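Local coordinates for protein Trypsin/chymotrypsin inhibitor (Alocasia macrorrhizos, PDB 5YCZ) that inhibits the serine proteases trypsin and alpha-chymotrypsin as a Kunitz-type plant inhibitor that forms a homodimer, at residues W90-E95 with G150-L155; L30-P35 with Q86-T91. All coordinates share one frame; numbering follows the deposited sequence.

Interaction 1 (W90-E95 with G150-L155); sequences WTFDRE and GCLGTL
Inside the beta-trefoil of this Kunitz-type inhibitor, Trp90 and Phe92 from the segment around strand 91-93 face Leu155 of strand 153-159 and Leu152 in the loop just before it. No hydrogen bond links the two segments. The backbones stay well apart, with 9.6 Å between Arg94 CA and Leu152 CA at their nearest, and side chains alone span the gap. At one end Trp90 lends the CZ3 corner of its six-membered ring, which Leu155 CD1 approaches obliquely at 4.0 Å. At the other end Leu152 CD1 comes obliquely to the Phe92 ring, 3.7 Å from Phe92 CD2 and 3.9 Å from Phe92 CE2. The Phe92 bond to CB already points at the other segment, and with CG opposite the backbone N (chi1 -173°) the ring continues that way. Leu166 and Ile168 of strand 164-168, with Val99 and Val135, fill in around these four side chains. The same Leu152 methyl also meets the aliphatic part of Arg94, Arg94 CG lying 4.1 Å from Leu152 CD1, and the two side chains cross at about a right angle. At Asp93 the chain enters an Asx turn, where Glu95 N donates to Asp93 OD1 at 2.9 Å with a bent N-H...O angle of 130°.

Interaction 2 (L30-P35 with Q86-T91); sequences LTLAAP and QSTVWT
With chi1 at -50°, Leu30 extends its CD1 methyl from strand 30-33 to the rim of the Trp90 indole, while Thr88, at chi1 51°, keeps OG1 between its backbone N and carbonyl carbon, which leaves CG2 beside the N and opposite the carbonyl carbon, turned to Leu32. The Leu30 methyl arrives at the edge of the indole, near the ring plane, and sits 3.6 Å from Trp90 CH2 and 3.8 Å from Trp90 CZ2. Two residues along, the contact is methyl against methyl, Leu32 CD1 lying 3.9 Å from Thr88 CG2 with the two side chains running roughly perpendicular. Thr88 is thus two-sided: its methyl joins this apolar layer, and its buried hydroxyl is satisfied by a hydrogen bond to Phe78 O. Phe78 also packs against Leu32 and brings its ring to the indole of Trp90, the two planes inclined at about 35°. The loop 86-91, between strands 74-77 and 91-93, lies against strand 30-33, an outermost strand of its sheet, with Val43 of the adjacent strand 42-45 also on Trp90, and Val89 of the same loop packs on Pro81 of the second subunit.

Overall arrangement
Trp90 belongs to both contacts and spends different atoms of one six-membered ring on them: the CZ3 corner in interaction 1, the neighbouring CH2-CZ2 edge in interaction 2. The centres of the two contacts are about 15 Å apart. Leu30 and Leu155 come from the same antiparallel sheet, on strands 30-33 and 153-159, which are separated by strands 42-45 and 164-168, so the indole reaches two strands that are not neighbours in that sheet. The side chain of Trp90 also lies about 4 Å from that of Leu56, which with Ala57 forms the predicted reactive bond, so the shared ring packs close to one residue of that probable protease-binding site.

Interaction 1 (W90-E95 with G150-L155)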
loop_
_atom_site.group_PDB
_atom_site.type_symbol
_atom_site.label_atom_id
_atom_site.label_comp_id
_atom_site.label_asym_id
_atom_site.label_seq_id
_atom_site.Cartn_x
_atom_site.Cartn_y
_atom_site.Cartn_z
ATOM N N TRP A 90 0.461 -7.660 5.357
ATOM C CA TRP A 90 0.796 -8.502 6.492
ATOM C C TRP A 90 0.837 -9.961 6.079
ATOM O O TRP A 90 -0.008 -10.429 5.311
ATOM C CB TRP A 90 -0.240 -8.359 7.590
ATOM C CG TRP A 90 -0.307 -7.085 8.290
ATOM C CD1 TRP A 90 0.198 -5.878 7.898
ATOM C CD2 TRP A 90 -0.947 -6.869 9.540
ATOM N NE1 TRP A 90 -0.096 -4.923 8.839
ATOM C CE2 TRP A 90 -0.796 -5.510 9.857
ATOM C CE3 TRP A 90 -1.631 -7.704 10.429
ATOM C CZ2 TRP A 90 -1.297 -4.966 11.017
ATOM C CZ3 TRP A 90 -2.134 -7.169 11.579
ATOM C CH2 TRP A 90 -1.966 -5.807 11.872
ATOM N N THR A 91 1.786 -10.695 6.640
ATOM C CA THR A 91 1.798 -12.141 6.502
ATOM C C THR A 91 2.363 -12.693 7.796
ATOM O O THR A 91 3.178 -12.043 8.460
ATOM C CB THR A 91 2.610 -12.595 5.271
ATOM O OG1 THR A 91 2.685 -14.033 5.214
ATOM C CG2 THR A 91 4.014 -12.001 5.312
ATOM N N PHE A 92 1.894 -13.861 8.191
ATOM C CA PHE A 92 2.352 -14.430 9.451
ATOM C C PHE A 92 3.521 -15.352 9.162
ATOM O O PHE A 92 3.342 -16.406 8.548
ATOM C CB PHE A 92 1.237 -15.174 10.180
ATOM C CG PHE A 92 1.639 -15.619 11.557
ATOM C CD1 PHE A 92 1.734 -14.699 12.588
ATOM C CD2 PHE A 92 1.949 -16.945 11.810
ATOM C CE1 PHE A 92 2.118 -15.092 13.853
ATOM C CE2 PHE A 92 2.346 -17.348 13.067
ATOM C CZ PHE A 92 2.429 -16.420 14.098
ATOM N N ASP A 93 4.719 -14.943 9.578
ATOM C CA ASP A 93 5.909 -15.787 9.460
ATOM C C ASP A 93 5.798 -16.860 10.532
ATOM O O ASP A 93 5.942 -16.579 11.725
ATOM C CB ASP A 93 7.178 -14.951 9.614
ATOM C CG ASP A 93 8.489 -15.781 9.477
ATOM O OD1 ASP A 93 8.444 -17.027 9.461
ATOM O OD2 ASP A 93 9.585 -15.173 9.397
ATOM N N ARG A 94 5.507 -18.097 10.113
ATOM C CA ARG A 94 5.353 -19.181 11.080
ATOM C C ARG A 94 6.683 -19.606 11.684
ATOM O O ARG A 94 6.690 -20.175 12.776
ATOM C CB ARG A 94 4.671 -20.395 10.438
ATOM C CG ARG A 94 3.173 -20.223 10.174
ATOM C CD ARG A 94 2.542 -21.519 9.699
ATOM N NE ARG A 94 3.407 -22.199 8.737
ATOM C CZ ARG A 94 3.210 -22.195 7.421
ATOM N NH1 ARG A 94 4.058 -22.838 6.620
ATOM N NH2 ARG A 94 2.167 -21.541 6.909
ATOM N N GLU A 95 7.811 -19.351 11.018
ATOM C CA GLU A 95 9.081 -19.703 11.648
ATOM C C GLU A 95 9.409 -18.743 12.781
ATOM O O GLU A 95 9.827 -19.174 13.861
ATOM C CB GLU A 95 10.211 -19.725 10.622
ATOM C CG GLU A 95 11.199 -20.925 10.740
ATOM C CD GLU A 95 11.877 -21.149 12.151
ATOM O OE1 GLU A 95 12.156 -20.194 12.907
ATOM O OE2 GLU A 95 12.230 -22.310 12.478
ATOM N N GLY A 150 -8.663 -24.885 11.266
ATOM C CA GLY A 150 -9.020 -23.643 11.915
ATOM C C GLY A 150 -7.916 -22.609 11.823
ATOM O O GLY A 150 -6.971 -22.716 11.039
ATOM N N CYS A 151 -8.045 -21.586 12.655
ATOM C CA CYS A 151 -7.067 -20.514 12.644
ATOM C C CYS A 151 -5.860 -20.867 13.510
ATOM O O CYS A 151 -5.907 -21.751 14.371
ATOM C CB CYS A 151 -7.719 -19.231 13.116
ATOM S SG CYS A 151 -9.152 -18.846 12.133
ATOM N N LEU A 152 -4.750 -20.178 13.263
ATOM C CA LEU A 152 -3.619 -20.366 14.156
ATOM C C LEU A 152 -3.897 -19.762 15.515
ATOM O O LEU A 152 -3.388 -20.268 16.522
ATOM C CB LEU A 152 -2.353 -19.755 13.568
ATOM C CG LEU A 152 -1.926 -20.237 12.182
ATOM C CD1 LEU A 152 -0.554 -19.677 11.823
ATOM C CD2 LEU A 152 -1.942 -21.777 12.104
ATOM N N GLY A 153 -4.689 -18.683 15.571
ATOM C CA GLY A 153 -5.033 -18.055 16.825
ATOM C C GLY A 153 -4.959 -16.542 16.737
ATOM O O GLY A 153 -4.881 -15.954 15.662
ATOM N N THR A 154 -4.972 -15.906 17.901
ATOM C CA THR A 154 -5.194 -14.474 18.024
ATOM C C THR A 154 -3.875 -13.742 18.245
ATOM O O THR A 154 -2.972 -14.251 18.921
ATOM C CB THR A 154 -6.176 -14.202 19.175
ATOM O OG1 THR A 154 -7.258 -15.149 19.111
ATOM C CG2 THR A 154 -6.772 -12.817 19.057
ATOM N N LEU A 155 -3.769 -12.547 17.657
ATOM C CA LEU A 155 -2.571 -11.726 17.796
ATOM C C LEU A 155 -2.549 -11.043 19.150
ATOM O O LEU A 155 -3.543 -10.435 19.569
ATOM C CB LEU A 155 -2.500 -10.678 16.694
ATOM C CG LEU A 155 -2.311 -11.220 15.282
ATOM C CD1 LEU A 155 -2.133 -10.100 14.275
ATOM C CD2 LEU A 155 -1.136 -12.189 15.213
#

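Interaction 2 (L30-P35 with Q86-T91)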
loop_
_atom_site.group_PDB
_atom_site.type_symbol
_atom_site.label_atom_id
_atom_site.label_comp_id
_atom_site.label_asym_id
_atom_site.label_seq_id
_atom_site.Cartn_x
_atom_site.Cartn_y
_atom_site.Cartn_z
ATOM N N LEU A 30 -0.462 0.740 15.562
ATOM C CA LEU A 30 0.438 -0.157 14.840
ATOM C C LEU A 30 1.264 0.600 13.804
ATOM O O LEU A 30 0.836 1.630 13.275
ATOM C CB LEU A 30 -0.335 -1.289 14.156
ATOM C CG LEU A 30 -1.323 -2.032 15.057
ATOM C CD1 LEU A 30 -1.881 -3.290 14.401
ATOM C CD2 LEU A 30 -0.653 -2.404 16.334
ATOM N N THR A 31 2.449 0.068 13.516
ATOM C CA THR A 31 3.389 0.658 12.574
ATOM C C THR A 31 4.309 -0.461 12.056
ATOM O O THR A 31 3.998 -1.651 12.193
ATOM C CB THR A 31 4.138 1.829 13.244
ATOM O OG1 THR A 31 5.040 2.467 12.314
ATOM C CG2 THR A 31 4.903 1.353 14.477
ATOM N N LEU A 32 5.427 -0.071 11.447
ATOM C CA LEU A 32 6.386 -0.972 10.829
ATOM C C LEU A 32 7.756 -0.692 11.427
ATOM O O LEU A 32 8.127 0.470 11.579
ATOM C CB LEU A 32 6.432 -0.759 9.316
ATOM C CG LEU A 32 5.203 -1.190 8.528
ATOM C CD1 LEU A 32 5.398 -1.038 7.017
ATOM C CD2 LEU A 32 4.905 -2.634 8.888
ATOM N N ALA A 33 8.512 -1.740 11.760
ATOM C CA ALA A 33 9.793 -1.541 12.434
ATOM C C ALA A 33 10.802 -2.625 12.071
ATOM O O ALA A 33 10.446 -3.782 11.838
ATOM C CB ALA A 33 9.642 -1.517 13.960
ATOM N N ALA A 34 12.077 -2.232 12.062
ATOM C CA ALA A 34 13.227 -3.125 11.993
ATOM C C ALA A 34 14.462 -2.282 12.300
ATOM O O ALA A 34 14.428 -1.062 12.113
ATOM C CB ALA A 34 13.331 -3.803 10.622
ATOM N N PRO A 35 15.553 -2.867 12.789
ATOM C CA PRO A 35 16.739 -2.051 13.063
ATOM C C PRO A 35 17.230 -1.387 11.791
ATOM O O PRO A 35 16.831 -1.739 10.677
ATOM C CB PRO A 35 17.761 -3.057 13.602
ATOM C CG PRO A 35 16.915 -4.216 14.095
ATOM C CD PRO A 35 15.758 -4.281 13.152
ATOM N N GLN A 86 9.745 -5.169 -0.064
ATOM C CA GLN A 86 8.645 -6.105 0.130
ATOM C C GLN A 86 7.330 -5.352 0.244
ATOM O O GLN A 86 7.285 -4.206 0.702
ATOM C CB GLN A 86 8.861 -6.940 1.401
ATOM C CG GLN A 86 10.128 -7.764 1.391
ATOM C CD GLN A 86 11.339 -6.988 1.889
ATOM O OE1 GLN A 86 11.213 -5.977 2.591
ATOM N NE2 GLN A 86 12.516 -7.460 1.539
ATOM N N SER A 87 6.248 -6.013 -0.158
ATOM C CA SER A 87 4.931 -5.423 0.035
ATOM C C SER A 87 4.685 -5.176 1.514
ATOM O O SER A 87 5.228 -5.862 2.381
ATOM C CB SER A 87 3.837 -6.321 -0.551
ATOM O OG SER A 87 3.623 -7.488 0.224
ATOM N N THR A 88 3.895 -4.161 1.796
ATOM C CA THR A 88 3.444 -3.883 3.148
ATOM C C THR A 88 2.190 -4.679 3.526
ATOM O O THR A 88 1.462 -4.283 4.446
ATOM C CB THR A 88 3.185 -2.392 3.301
ATOM O OG1 THR A 88 2.345 -1.957 2.223
ATOM C CG2 THR A 88 4.499 -1.628 3.257
ATOM N N VAL A 89 1.909 -5.767 2.813
ATOM C CA VAL A 89 0.825 -6.681 3.161
ATOM C C VAL A 89 1.283 -7.566 4.313
ATOM O O VAL A 89 2.358 -8.168 4.253
ATOM C CB VAL A 89 0.424 -7.534 1.946
ATOM C CG1 VAL A 89 -0.455 -8.670 2.365
ATOM C CG2 VAL A 89 -0.301 -6.703 0.927
ATOM N N TRP A 90 0.461 -7.660 5.357
ATOM C CA TRP A 90 0.796 -8.502 6.492
ATOM C C TRP A 90 0.837 -9.961 6.079
ATOM O O TRP A 90 -0.008 -10.429 5.311
ATOM C CB TRP A 90 -0.240 -8.359 7.590
ATOM C CG TRP A 90 -0.307 -7.085 8.290
ATOM C CD1 TRP A 90 0.198 -5.878 7.898
ATOM C CD2 TRP A 90 -0.947 -6.869 9.540
ATOM N NE1 TRP A 90 -0.096 -4.923 8.839
ATOM C CE2 TRP A 90 -0.796 -5.510 9.857
ATOM C CE3 TRP A 90 -1.631 -7.704 10.429
ATOM C CZ2 TRP A 90 -1.297 -4.966 11.017
ATOM C CZ3 TRP A 90 -2.134 -7.169 11.579
ATOM C CH2 TRP A 90 -1.966 -5.807 11.872
ATOM N N THR A 91 1.786 -10.695 6.640
ATOM C CA THR A 91 1.798 -12.141 6.502
ATOM C C THR A 91 2.363 -12.693 7.796
ATOM O O THR A 91 3.178 -12.043 8.460
ATOM C CB THR A 91 2.610 -12.595 5.271
ATOM O OG1 THR A 91 2.685 -14.033 5.214
ATOM C CG2 THR A 91 4.014 -12.001 5.312
#